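Local coordinates for transposon Tn7 transposition protein tnsA (Escherichia coli, PDB 1T0F) that forms the Tn7 transposase together with TnsB and, as a metal-dependent endonuclease, breaks the 5' DNA strands during transposition, at residues Arg94-Asp99 / Leu149-Arg154; Ile102-Pro105 / Val110-Val113; Ala192-Gln197 / Arg236-Asn241; Lys218-Ala223 / Gly229-Glu234. All coordinates share one frame; numbering follows the deposited sequence.

Contact 1 of 4, residues Arg94-Asp99 / Leu149-Arg154; sequences RQIAID and LELERR
With CG1 anti to its carbonyl carbon (chi1 -67°), Ile-96 extends CG2 anti to the backbone N and lays this methyl along the aliphatic base of Arg-154. Ile-96 CG2 lies 3.7 Å from Arg-154 CB and equally near CD, the two side chains sliding past each other in opposite directions. Leu-151 completes the contact through one branch: Leu-151 CD2 comes to 3.5 Å from Ala-97 CA and 3.9 Å from Ala-97 CB, touching backbone as well as methyl, while Ile-96 CG2 packs on the same CD2. The interface between helices 90-100 and 143-159 is thus apolar and mostly buried, with short-segment axes 9.7 Å apart at closest approach and their N-to-C directions 116° apart. Both belong to the nuclease domain of the PDDEXK clan, and by similarity helix 90-100 is part of a helix-turn-helix DNA-binding motif. An alanine in place of Ile-96 would be likely to open a gap beside Arg-154 CB and CD and let that aliphatic chain shift. Beyond the packing, Arg-154 NE gives a 2.8 Å bond to Glu-150 OE2 on its anti side, while Arg-153 grips the carboxylate side-on through NE and NH2. Arg-154 NH2 also forms a salt bridge to an acidic side chain of another protein's chain.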
loop_
_atom_site.group_PDB
_atom_site.type_symbol
_atom_site.label_atom_id
_atom_site.label_comp_id
_atom_site.label_asym_id
_atom_site.label_seq_id
_atom_site.Cartn_x
_atom_site.Cartn_y
_atom_site.Cartn_z
ATOM N N ARG A 94 -6.007 -23.340 2.229
ATOM C CA ARG A 94 -5.668 -24.742 1.997
ATOM C C ARG A 94 -6.814 -25.418 1.245
ATOM O O ARG A 94 -6.602 -26.097 0.239
ATOM C CB ARG A 94 -5.434 -25.449 3.338
ATOM C CG ARG A 94 -5.364 -26.965 3.252
ATOM C CD ARG A 94 -4.064 -27.433 2.621
ATOM N NE ARG A 94 -4.086 -28.868 2.331
ATOM C CZ ARG A 94 -3.100 -29.528 1.732
ATOM N NH1 ARG A 94 -1.999 -28.889 1.356
ATOM N NH2 ARG A 94 -3.221 -30.829 1.499
ATOM N N GLN A 95 -8.034 -25.216 1.731
ATOM C CA GLN A 95 -9.216 -25.810 1.113
ATOM C C GLN A 95 -9.505 -25.223 -0.264
ATOM O O GLN A 95 -9.933 -25.937 -1.165
ATOM C CB GLN A 95 -10.440 -25.621 2.017
ATOM C CG GLN A 95 -11.693 -26.353 1.541
ATOM C CD GLN A 95 -11.493 -27.863 1.458
ATOM O OE1 GLN A 95 -11.106 -28.504 2.437
ATOM N NE2 GLN A 95 -11.759 -28.436 0.286
ATOM N N ILE A 96 -9.281 -23.920 -0.425
ATOM C CA ILE A 96 -9.522 -23.268 -1.713
ATOM C C ILE A 96 -8.599 -23.840 -2.791
ATOM O O ILE A 96 -9.028 -24.102 -3.919
ATOM C CB ILE A 96 -9.303 -21.732 -1.607
ATOM C CG1 ILE A 96 -10.376 -21.124 -0.700
ATOM C CG2 ILE A 96 -9.374 -21.087 -2.998
ATOM C CD1 ILE A 96 -10.124 -19.667 -0.331
ATOM N N ALA A 97 -7.331 -24.026 -2.443
ATOM C CA ALA A 97 -6.360 -24.575 -3.388
ATOM C C ALA A 97 -6.821 -25.959 -3.843
ATOM O O ALA A 97 -6.808 -26.276 -5.034
ATOM C CB ALA A 97 -4.985 -24.663 -2.733
ATOM N N ILE A 98 -7.238 -26.781 -2.886
ATOM C CA ILE A 98 -7.712 -28.121 -3.202
ATOM C C ILE A 98 -8.911 -28.051 -4.145
ATOM O O ILE A 98 -8.931 -28.704 -5.189
ATOM C CB ILE A 98 -8.113 -28.881 -1.915
ATOM C CG1 ILE A 98 -6.867 -29.144 -1.067
ATOM C CG2 ILE A 98 -8.812 -30.186 -2.272
ATOM C CD1 ILE A 98 -7.156 -29.759 0.293
ATOM N N ASP A 99 -9.903 -27.240 -3.790
ATOM C CA ASP A 99 -11.100 -27.119 -4.613
ATOM C C ASP A 99 -10.866 -26.523 -5.995
ATOM O O ASP A 99 -11.587 -26.847 -6.941
ATOM C CB ASP A 99 -12.166 -26.284 -3.896
ATOM C CG ASP A 99 -12.658 -26.937 -2.619
ATOM O OD1 ASP A 99 -12.766 -28.181 -2.592
ATOM O OD2 ASP A 99 -12.951 -26.205 -1.650
ATOM N N LEU A 149 -3.129 -15.404 -7.416
ATOM C CA LEU A 149 -4.134 -14.348 -7.409
ATOM C C LEU A 149 -5.521 -14.983 -7.409
ATOM O O LEU A 149 -6.438 -14.466 -6.780
ATOM C CB LEU A 149 -3.964 -13.437 -8.627
ATOM C CG LEU A 149 -2.768 -12.486 -8.598
ATOM C CD1 LEU A 149 -2.609 -11.816 -9.970
ATOM C CD2 LEU A 149 -2.973 -11.429 -7.501
ATOM N N GLU A 150 -5.684 -16.110 -8.108
ATOM C CA GLU A 150 -6.988 -16.778 -8.134
ATOM C C GLU A 150 -7.337 -17.299 -6.735
ATOM O O GLU A 150 -8.491 -17.230 -6.302
ATOM C CB GLU A 150 -6.986 -17.926 -9.153
ATOM C CG GLU A 150 -8.271 -18.742 -9.231
ATOM C CD GLU A 150 -9.509 -17.921 -9.562
ATOM O OE1 GLU A 150 -9.376 -16.761 -10.025
ATOM O OE2 GLU A 150 -10.625 -18.452 -9.374
ATOM N N LEU A 151 -6.345 -17.831 -6.026
ATOM C CA LEU A 151 -6.597 -18.325 -4.667
ATOM C C LEU A 151 -7.098 -17.169 -3.804
ATOM O O LEU A 151 -8.082 -17.291 -3.065
ATOM C CB LEU A 151 -5.312 -18.869 -4.041
ATOM C CG LEU A 151 -4.736 -20.171 -4.604
ATOM C CD1 LEU A 151 -3.452 -20.513 -3.851
ATOM C CD2 LEU A 151 -5.767 -21.297 -4.467
ATOM N N GLU A 152 -6.391 -16.049 -3.901
ATOM C CA GLU A 152 -6.722 -14.847 -3.145
ATOM C C GLU A 152 -8.105 -14.326 -3.538
ATOM O O GLU A 152 -8.896 -13.923 -2.680
ATOM C CB GLU A 152 -5.658 -13.775 -3.406
ATOM C CG GLU A 152 -5.788 -12.541 -2.529
ATOM C CD GLU A 152 -4.690 -11.521 -2.782
ATOM O OE1 GLU A 152 -3.814 -11.768 -3.646
ATOM O OE2 GLU A 152 -4.705 -10.470 -2.110
ATOM N N ARG A 153 -8.391 -14.332 -4.838
ATOM C CA ARG A 153 -9.683 -13.858 -5.318
ATOM C C ARG A 153 -10.804 -14.677 -4.696
ATOM O O ARG A 153 -11.771 -14.124 -4.167
ATOM C CB ARG A 153 -9.762 -13.958 -6.842
ATOM C CG ARG A 153 -11.053 -13.386 -7.427
ATOM C CD ARG A 153 -11.186 -13.744 -8.907
ATOM N NE ARG A 153 -11.527 -15.154 -9.110
ATOM C CZ ARG A 153 -12.739 -15.669 -8.923
ATOM N NH1 ARG A 153 -13.748 -14.897 -8.527
ATOM N NH2 ARG A 153 -12.947 -16.962 -9.122
ATOM N N ARG A 154 -10.670 -16.000 -4.752
ATOM C CA ARG A 154 -11.679 -16.890 -4.189
ATOM C C ARG A 154 -11.850 -16.690 -2.691
ATOM O O ARG A 154 -12.967 -16.758 -2.174
ATOM C CB ARG A 154 -11.314 -18.353 -4.476
ATOM C CG ARG A 154 -11.382 -18.701 -5.948
ATOM C CD ARG A 154 -11.138 -20.189 -6.180
ATOM N NE ARG A 154 -11.235 -20.526 -7.597
ATOM C CZ ARG A 154 -11.929 -21.555 -8.073
ATOM N NH1 ARG A 154 -12.589 -22.352 -7.244
ATOM N NH2 ARG A 154 -11.974 -21.781 -9.380
#

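Contact 2 of 4, residues Ile102-Pro105 / Val110-Val113; sequences IKHP and VDQV
The backbones of Pro-105 and Gln-112 run extended and side by side, CA atoms 5.6 Å apart, with Gln-112 N donating to Pro-105 O at 2.9 Å. This bond continues the small antiparallel hairpin of strands 106-107 and 110-111 at its open end, at the end of the region assigned by similarity to a helix-turn-helix DNA-binding motif. The donor stands above the carbonyl plane of Pro-105, and the same oxygen receives a CA-H contact from Asp-111. Among the side chains, His-104 reaches across by its ring. Its CG is anti to the backbone N (chi1 -175°), which carries the ring to the 110-113 segment, where His-104 NE2 donates to Gln-112 O at 3.1 Å. That bond lies in the ring plane as well as in the carbonyl plane, while Pro-105 CD lies over one face, toward the rim of the ring. A leucine in place of His-104 would probably leave Gln-112 O without its ring donor and set the hairpin base freer to move. ND1 makes a weak bond with Thr-93 O, tying the ring back to helix 90-100. Asp-111 CB approaches the ring obliquely, 4.1 Å from His-104 CD2. Gln-112, bent at chi2, folds its amide back so that Gln-112 NE2 meets Val-110 O almost straight, at 2.9 Å, and OE1 takes the backbone N of Phe-11. Pro-105 also lines the pocket that holds a malonate. One water donates to both segments, reaching His-104 O at 2.8 Å and Asp-111 OD1 at 2.9 Å.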
loop_
_atom_site.group_PDB
_atom_site.type_symbol
_atom_site.label_atom_id
_atom_site.label_comp_id
_atom_site.label_asym_id
_atom_site.label_seq_id
_atom_site.Cartn_x
_atom_site.Cartn_y
_atom_site.Cartn_z
ATOM N N ILE A 102 -5.223 -25.958 -7.561
ATOM C CA ILE A 102 -4.023 -25.135 -7.556
ATOM C C ILE A 102 -3.122 -25.592 -6.417
ATOM O O ILE A 102 -3.599 -25.846 -5.321
ATOM C CB ILE A 102 -4.367 -23.638 -7.316
ATOM C CG1 ILE A 102 -5.173 -23.089 -8.496
ATOM C CG2 ILE A 102 -3.093 -22.833 -7.103
ATOM C CD1 ILE A 102 -5.574 -21.632 -8.339
ATOM N N LYS A 103 -1.825 -25.697 -6.672
ATOM C CA LYS A 103 -0.890 -26.096 -5.627
ATOM C C LYS A 103 -0.769 -24.922 -4.656
ATOM O O LYS A 103 -0.394 -23.819 -5.055
ATOM C CB LYS A 103 0.487 -26.402 -6.228
ATOM C CG LYS A 103 1.577 -26.690 -5.198
ATOM C CD LYS A 103 1.705 -28.183 -4.883
ATOM C CE LYS A 103 0.426 -28.773 -4.323
ATOM N NZ LYS A 103 0.581 -30.230 -4.022
ATOM N N HIS A 104 -1.089 -25.147 -3.389
ATOM C CA HIS A 104 -0.995 -24.073 -2.406
ATOM C C HIS A 104 0.452 -23.589 -2.270
ATOM O O HIS A 104 1.391 -24.389 -2.344
ATOM C CB HIS A 104 -1.493 -24.559 -1.044
ATOM C CG HIS A 104 -1.543 -23.481 -0.006
ATOM N ND1 HIS A 104 -2.718 -22.866 0.371
ATOM C CD2 HIS A 104 -0.564 -22.892 0.718
ATOM C CE1 HIS A 104 -2.458 -21.946 1.282
ATOM N NE2 HIS A 104 -1.158 -21.941 1.510
ATOM N N PRO A 105 0.653 -22.267 -2.092
ATOM C CA PRO A 105 1.989 -21.686 -1.940
ATOM C C PRO A 105 2.803 -22.456 -0.902
ATOM O O PRO A 105 2.343 -22.695 0.219
ATOM C CB PRO A 105 1.690 -20.258 -1.502
ATOM C CG PRO A 105 0.470 -19.941 -2.327
ATOM C CD PRO A 105 -0.370 -21.202 -2.178
ATOM N N VAL A 110 7.131 -26.309 3.231
ATOM C CA VAL A 110 6.318 -25.627 4.232
ATOM C C VAL A 110 5.259 -24.746 3.570
ATOM O O VAL A 110 5.592 -23.810 2.848
ATOM C CB VAL A 110 7.197 -24.753 5.148
ATOM C CG1 VAL A 110 6.339 -24.047 6.187
ATOM C CG2 VAL A 110 8.250 -25.615 5.828
ATOM N N ASP A 111 3.988 -25.063 3.797
ATOM C CA ASP A 111 2.915 -24.260 3.223
ATOM C C ASP A 111 3.068 -22.863 3.801
ATOM O O ASP A 111 3.250 -22.695 5.010
ATOM C CB ASP A 111 1.545 -24.839 3.576
ATOM C CG ASP A 111 1.165 -26.023 2.699
ATOM O OD1 ASP A 111 1.950 -26.394 1.795
ATOM O OD2 ASP A 111 0.069 -26.581 2.910
ATOM N N GLN A 112 3.009 -21.864 2.929
ATOM C CA GLN A 112 3.177 -20.482 3.349
ATOM C C GLN A 112 1.847 -19.792 3.616
ATOM O O GLN A 112 0.819 -20.147 3.042
ATOM C CB GLN A 112 3.956 -19.703 2.283
ATOM C CG GLN A 112 5.374 -20.216 2.036
ATOM C CD GLN A 112 6.259 -20.112 3.270
ATOM O OE1 GLN A 112 6.649 -19.018 3.682
ATOM N NE2 GLN A 112 6.571 -21.255 3.871
ATOM N N VAL A 113 1.876 -18.812 4.508
ATOM C CA VAL A 113 0.677 -18.059 4.822
ATOM C C VAL A 113 0.564 -16.986 3.745
ATOM O O VAL A 113 1.496 -16.210 3.536
ATOM C CB VAL A 113 0.784 -17.367 6.194
ATOM C CG1 VAL A 113 -0.432 -16.457 6.416
ATOM C CG2 VAL A 113 0.867 -18.426 7.299
HETATM O O HOH W 1 1.794 -26.883 -1.078
#

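Contact 3 of 4, residues Ala192-Gln197 / Arg236-Asn241; sequences AELLAQ and RALTAN
Ala-237, whose methyl meets Leu-194 across the contact, has a carbonyl oxygen gripped from both faces of its plane by Asn-241. The side-chain ND2 approaches from one face at 2.8 Å from Ala-237 O, which lies close to the plane of the Asn-241 amide; the backbone N of Asn-241 approaches from the other. The same ND2 also donates to Glu-188 O, so the amide is held from two directions. The side chains meet through apolar groups. Leu-194, with CG anti to the backbone N (chi1 -178°), sends CD2 to within 3.6 Å of Ala-237 CB. Its CG and CD1 lie alongside Leu-238, whose branches run past in the opposite direction: Leu-194 CG stands 4.0 Å from Leu-238 CD2. Leu-238 CD1 and CD2 both come near Leu-194 O as well, each at 3.9 Å. The contact lays the short helix 192-195 on helix 230-240 in the C-terminal domain, where Leu-198 and Leu-201 of helix 198-207 and Ile-244 add to the packing round Leu-238. With no hydrogen bond or salt bridge between the two segments, their pairing rests on the fit of aliphatic groups, while the polar bonds of the Asn-241 amide stay within its own segment and with Glu-188.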
loop_
_atom_site.group_PDB
_atom_site.type_symbol
_atom_site.label_atom_id
_atom_site.label_comp_id
_atom_site.label_asym_id
_atom_site.label_seq_id
_atom_site.Cartn_x
_atom_site.Cartn_y
_atom_site.Cartn_z
ATOM N N ALA A 192 15.281 13.529 16.529
ATOM C CA ALA A 192 14.403 14.159 17.507
ATOM C C ALA A 192 14.340 15.656 17.221
ATOM O O ALA A 192 13.338 16.318 17.497
ATOM C CB ALA A 192 14.931 13.915 18.914
ATOM N N GLU A 193 15.423 16.177 16.659
ATOM C CA GLU A 193 15.521 17.589 16.324
ATOM C C GLU A 193 14.577 17.907 15.165
ATOM O O GLU A 193 13.899 18.933 15.166
ATOM C CB GLU A 193 16.962 17.936 15.932
ATOM C CG GLU A 193 18.030 17.532 16.954
ATOM C CD GLU A 193 18.330 16.034 16.965
ATOM O OE1 GLU A 193 17.463 15.243 17.389
ATOM O OE2 GLU A 193 19.443 15.645 16.547
ATOM N N LEU A 194 14.535 17.017 14.176
ATOM C CA LEU A 194 13.663 17.221 13.023
ATOM C C LEU A 194 12.208 17.052 13.434
ATOM O O LEU A 194 11.343 17.807 12.996
ATOM C CB LEU A 194 14.008 16.232 11.904
ATOM C CG LEU A 194 13.186 16.376 10.615
ATOM C CD1 LEU A 194 13.206 17.821 10.142
ATOM C CD2 LEU A 194 13.750 15.455 9.547
ATOM N N LEU A 195 11.943 16.061 14.280
ATOM C CA LEU A 195 10.590 15.811 14.757
ATOM C C LEU A 195 10.093 17.021 15.559
ATOM O O LEU A 195 8.902 17.322 15.576
ATOM C CB LEU A 195 10.564 14.563 15.643
ATOM C CG LEU A 195 9.186 13.959 15.924
ATOM C CD1 LEU A 195 8.669 13.299 14.651
ATOM C CD2 LEU A 195 9.277 12.924 17.044
ATOM N N ALA A 196 11.019 17.708 16.220
ATOM C CA ALA A 196 10.686 18.880 17.026
ATOM C C ALA A 196 10.240 20.067 16.170
ATOM O O ALA A 196 9.701 21.045 16.684
ATOM C CB ALA A 196 11.890 19.276 17.881
ATOM N N GLN A 197 10.464 19.975 14.864
ATOM C CA GLN A 197 10.093 21.047 13.945
ATOM C C GLN A 197 8.626 21.020 13.525
ATOM O O GLN A 197 8.113 22.006 12.994
ATOM C CB GLN A 197 10.977 20.986 12.700
ATOM C CG GLN A 197 12.414 21.419 12.929
ATOM C CD GLN A 197 12.536 22.911 13.181
ATOM O OE1 GLN A 197 12.109 23.417 14.220
ATOM N NE2 GLN A 197 13.107 23.625 12.219
ATOM N N ARG A 236 10.295 18.206 3.484
ATOM C CA ARG A 236 10.415 17.061 2.602
ATOM C C ARG A 236 10.623 15.771 3.397
ATOM O O ARG A 236 9.963 14.763 3.137
ATOM C CB ARG A 236 11.581 17.280 1.631
ATOM C CG ARG A 236 11.722 16.220 0.553
ATOM C CD ARG A 236 12.849 16.593 -0.415
ATOM N NE ARG A 236 13.060 15.582 -1.448
ATOM C CZ ARG A 236 13.445 14.332 -1.203
ATOM N NH1 ARG A 236 13.662 13.936 0.042
ATOM N NH2 ARG A 236 13.615 13.479 -2.206
ATOM N N ALA A 237 11.534 15.810 4.368
ATOM C CA ALA A 237 11.829 14.635 5.186
ATOM C C ALA A 237 10.635 14.218 6.042
ATOM O O ALA A 237 10.321 13.026 6.149
ATOM C CB ALA A 237 13.050 14.905 6.073
ATOM N N LEU A 238 9.963 15.193 6.647
ATOM C CA LEU A 238 8.808 14.893 7.488
ATOM C C LEU A 238 7.647 14.362 6.647
ATOM O O LEU A 238 6.877 13.511 7.100
ATOM C CB LEU A 238 8.380 16.146 8.262
ATOM C CG LEU A 238 9.359 16.581 9.361
ATOM C CD1 LEU A 238 9.063 18.017 9.810
ATOM C CD2 LEU A 238 9.257 15.600 10.531
ATOM N N THR A 239 7.529 14.854 5.418
ATOM C CA THR A 239 6.457 14.413 4.533
ATOM C C THR A 239 6.709 12.981 4.046
ATOM O O THR A 239 5.797 12.160 4.023
ATOM C CB THR A 239 6.315 15.338 3.298
ATOM O OG1 THR A 239 6.020 16.674 3.728
ATOM C CG2 THR A 239 5.175 14.859 2.411
ATOM N N ALA A 240 7.950 12.689 3.665
ATOM C CA ALA A 240 8.306 11.353 3.178
ATOM C C ALA A 240 8.076 10.302 4.263
ATOM O O ALA A 240 7.701 9.159 3.977
ATOM C CB ALA A 240 9.760 11.336 2.731
ATOM N N ASN A 241 8.298 10.694 5.513
ATOM C CA ASN A 241 8.105 9.793 6.638
ATOM C C ASN A 241 6.650 9.706 7.083
ATOM O O ASN A 241 6.312 8.902 7.955
ATOM C CB ASN A 241 8.996 10.216 7.804
ATOM C CG ASN A 241 10.423 9.752 7.631
ATOM O OD1 ASN A 241 10.752 8.613 7.948
ATOM N ND2 ASN A 241 11.277 10.626 7.103
#

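Contact 4 of 4, residues Lys218-Ala223 / Gly229-Glu234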
loop_
_atom_site.group_PDB
_atom_site.type_symbol
_atom_site.label_atom_id
_atom_site.label_comp_id
_atom_site.label_asym_id
_atom_site.label_seq_id
_atom_site.Cartn_x
_atom_site.Cartn_y
_atom_site.Cartn_z
ATOM N N LYS A 218 10.957 29.184 1.423
ATOM C CA LYS A 218 12.058 30.082 1.101
ATOM C C LYS A 218 11.987 31.367 1.908
ATOM O O LYS A 218 13.007 31.877 2.373
ATOM C CB LYS A 218 12.070 30.390 -0.397
ATOM C CG LYS A 218 12.660 29.247 -1.211
ATOM C CD LYS A 218 12.784 29.550 -2.695
ATOM C CE LYS A 218 11.470 29.364 -3.428
ATOM N NZ LYS A 218 11.710 29.151 -4.890
ATOM N N GLN A 219 10.778 31.885 2.079
ATOM C CA GLN A 219 10.592 33.107 2.838
ATOM C C GLN A 219 10.919 32.842 4.303
ATOM O O GLN A 219 11.333 33.746 5.029
ATOM C CB GLN A 219 9.156 33.615 2.663
ATOM C CG GLN A 219 8.816 33.892 1.199
ATOM C CD GLN A 219 7.444 34.505 0.992
ATOM O OE1 GLN A 219 7.211 35.667 1.326
ATOM N NE2 GLN A 219 6.527 33.725 0.429
ATOM N N VAL A 220 10.751 31.592 4.728
ATOM C CA VAL A 220 11.050 31.206 6.102
ATOM C C VAL A 220 12.561 31.152 6.301
ATOM O O VAL A 220 13.063 31.475 7.379
ATOM C CB VAL A 220 10.432 29.826 6.455
ATOM C CG1 VAL A 220 10.971 29.326 7.791
ATOM C CG2 VAL A 220 8.918 29.945 6.528
ATOM N N ASP A 221 13.288 30.740 5.264
ATOM C CA ASP A 221 14.743 30.678 5.350
ATOM C C ASP A 221 15.280 32.105 5.438
ATOM O O ASP A 221 16.142 32.406 6.259
ATOM C CB ASP A 221 15.346 29.992 4.121
ATOM C CG ASP A 221 14.926 28.541 3.992
ATOM O OD1 ASP A 221 14.793 27.864 5.035
ATOM O OD2 ASP A 221 14.748 28.078 2.844
ATOM N N ILE A 222 14.763 32.979 4.581
ATOM C CA ILE A 222 15.190 34.372 4.575
ATOM C C ILE A 222 14.907 34.999 5.936
ATOM O O ILE A 222 15.791 35.593 6.551
ATOM C CB ILE A 222 14.446 35.182 3.496
ATOM C CG1 ILE A 222 14.722 34.585 2.117
ATOM C CG2 ILE A 222 14.893 36.636 3.539
ATOM C CD1 ILE A 222 13.947 35.246 0.999
ATOM N N ALA A 223 13.673 34.850 6.405
ATOM C CA ALA A 223 13.263 35.406 7.689
ATOM C C ALA A 223 14.192 35.010 8.836
ATOM O O ALA A 223 14.789 35.876 9.479
ATOM C CB ALA A 223 11.834 34.988 8.007
ATOM N N GLY A 229 17.336 26.634 1.291
ATOM C CA GLY A 229 16.589 25.395 1.136
ATOM C C GLY A 229 16.468 24.550 2.392
ATOM O O GLY A 229 16.091 23.378 2.322
ATOM N N LYS A 230 16.775 25.139 3.545
ATOM C CA LYS A 230 16.707 24.420 4.815
ATOM C C LYS A 230 15.298 23.967 5.201
ATOM O O LYS A 230 15.072 22.797 5.503
ATOM C CB LYS A 230 17.272 25.291 5.941
ATOM C CG LYS A 230 17.229 24.633 7.312
ATOM C CD LYS A 230 18.030 23.342 7.315
ATOM C CE LYS A 230 17.963 22.653 8.664
ATOM N NZ LYS A 230 18.703 21.359 8.666
ATOM N N THR A 231 14.358 24.904 5.198
ATOM C CA THR A 231 12.988 24.608 5.570
ATOM C C THR A 231 12.334 23.560 4.665
ATOM O O THR A 231 11.672 22.642 5.154
ATOM C CB THR A 231 12.157 25.896 5.585
ATOM O OG1 THR A 231 12.781 26.841 6.467
ATOM C CG2 THR A 231 10.740 25.619 6.065
ATOM N N LEU A 232 12.528 23.679 3.355
ATOM C CA LEU A 232 11.944 22.711 2.427
ATOM C C LEU A 232 12.501 21.313 2.683
ATOM O O LEU A 232 11.767 20.327 2.607
ATOM C CB LEU A 232 12.219 23.104 0.969
ATOM C CG LEU A 232 11.716 22.116 -0.096
ATOM C CD1 LEU A 232 10.211 21.943 0.022
ATOM C CD2 LEU A 232 12.081 22.620 -1.489
ATOM N N SER A 233 13.794 21.228 2.985
ATOM C CA SER A 233 14.417 19.930 3.239
ATOM C C SER A 233 13.804 19.279 4.470
ATOM O O SER A 233 13.646 18.059 4.520
ATOM C CB SER A 233 15.934 20.076 3.421
ATOM O OG SER A 233 16.254 20.804 4.595
ATOM N N GLU A 234 13.451 20.089 5.462
ATOM C CA GLU A 234 12.840 19.557 6.674
ATOM C C GLU A 234 11.426 19.077 6.364
ATOM O O GLU A 234 11.021 17.994 6.780
ATOM C CB GLU A 234 12.796 20.626 7.767
ATOM C CG GLU A 234 14.153 21.202 8.118
ATOM C CD GLU A 234 14.093 22.146 9.303
ATOM O OE1 GLU A 234 13.149 22.965 9.362
ATOM O OE2 GLU A 234 14.994 22.076 10.169
HETATM O O HOH W 2 13.366 26.227 1.854
#
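Asp-221 and Thr-231 carry the polar link between helices 213-223 and 230-240. Asp-221 OD1 accepts twice, from Thr-231 N at 3.0 Å on its syn lone pair and from Thr-231 OG1 at 2.7 Å, the hydroxyl coming from above the carboxylate plane. Both torsions suit this double grip: CG of Asp-221 is anti to the carbonyl carbon (chi1 -64°), and Thr-231 OG1 sits beside its own backbone N, so that hydroxyl and N-H converge on one oxygen. The other oxygen, Asp-221 OD2, takes a weak bond from Gly-229 N at 3.3 Å, and a water links it to Leu-232 N, which lies 3.1 Å from that water. Gly-229 occupies the N-cap position of helix 230-240.

Van der Waals packing comes from Val-220, which crosses Thr-231 at about a right angle. Val-220 CG1 lies 3.3 Å from Thr-231 OG1 and 4.1 Å from Thr-231 CG2. Leu-226 of the connecting loop touches both Asp-221 and Thr-231, and Leu-201 of helix 198-207 packs on Thr-231. Two helices at 129° between N-to-C directions, joined by a six-residue connection, are consistent with the helix-turn-helix clan to which this C-terminal domain belongs.

A single buried carboxylate thus serves several N-H groups at the start of the helix directly or through water. Its negative charge at the N-terminal end of helix 230-240 would probably be stabilised by the helix dipole, which would in turn tend to keep the acid ionised.

The four contacts fall into two pairs on opposite sides of the chain's centre. Contacts 1 and 2 lie 10 Å apart centre to centre within the nuclease domain and touch through Leu-151 and Pro-105: contact 1 is a buried helix-helix seam of aliphatic groups, contact 2 a surface hairpin base held by hydrogen bonds and a water. Contacts 3 and 4, in the C-terminal domain, both use helix 230-240, contact 4 at its start and contact 3 toward its end. There contact 3 is partly buried and apolar, whereas contact 4 buries a carboxylate; Gln-197 NE2 and Glu-234 OE1 join them by a probable hydrogen bond.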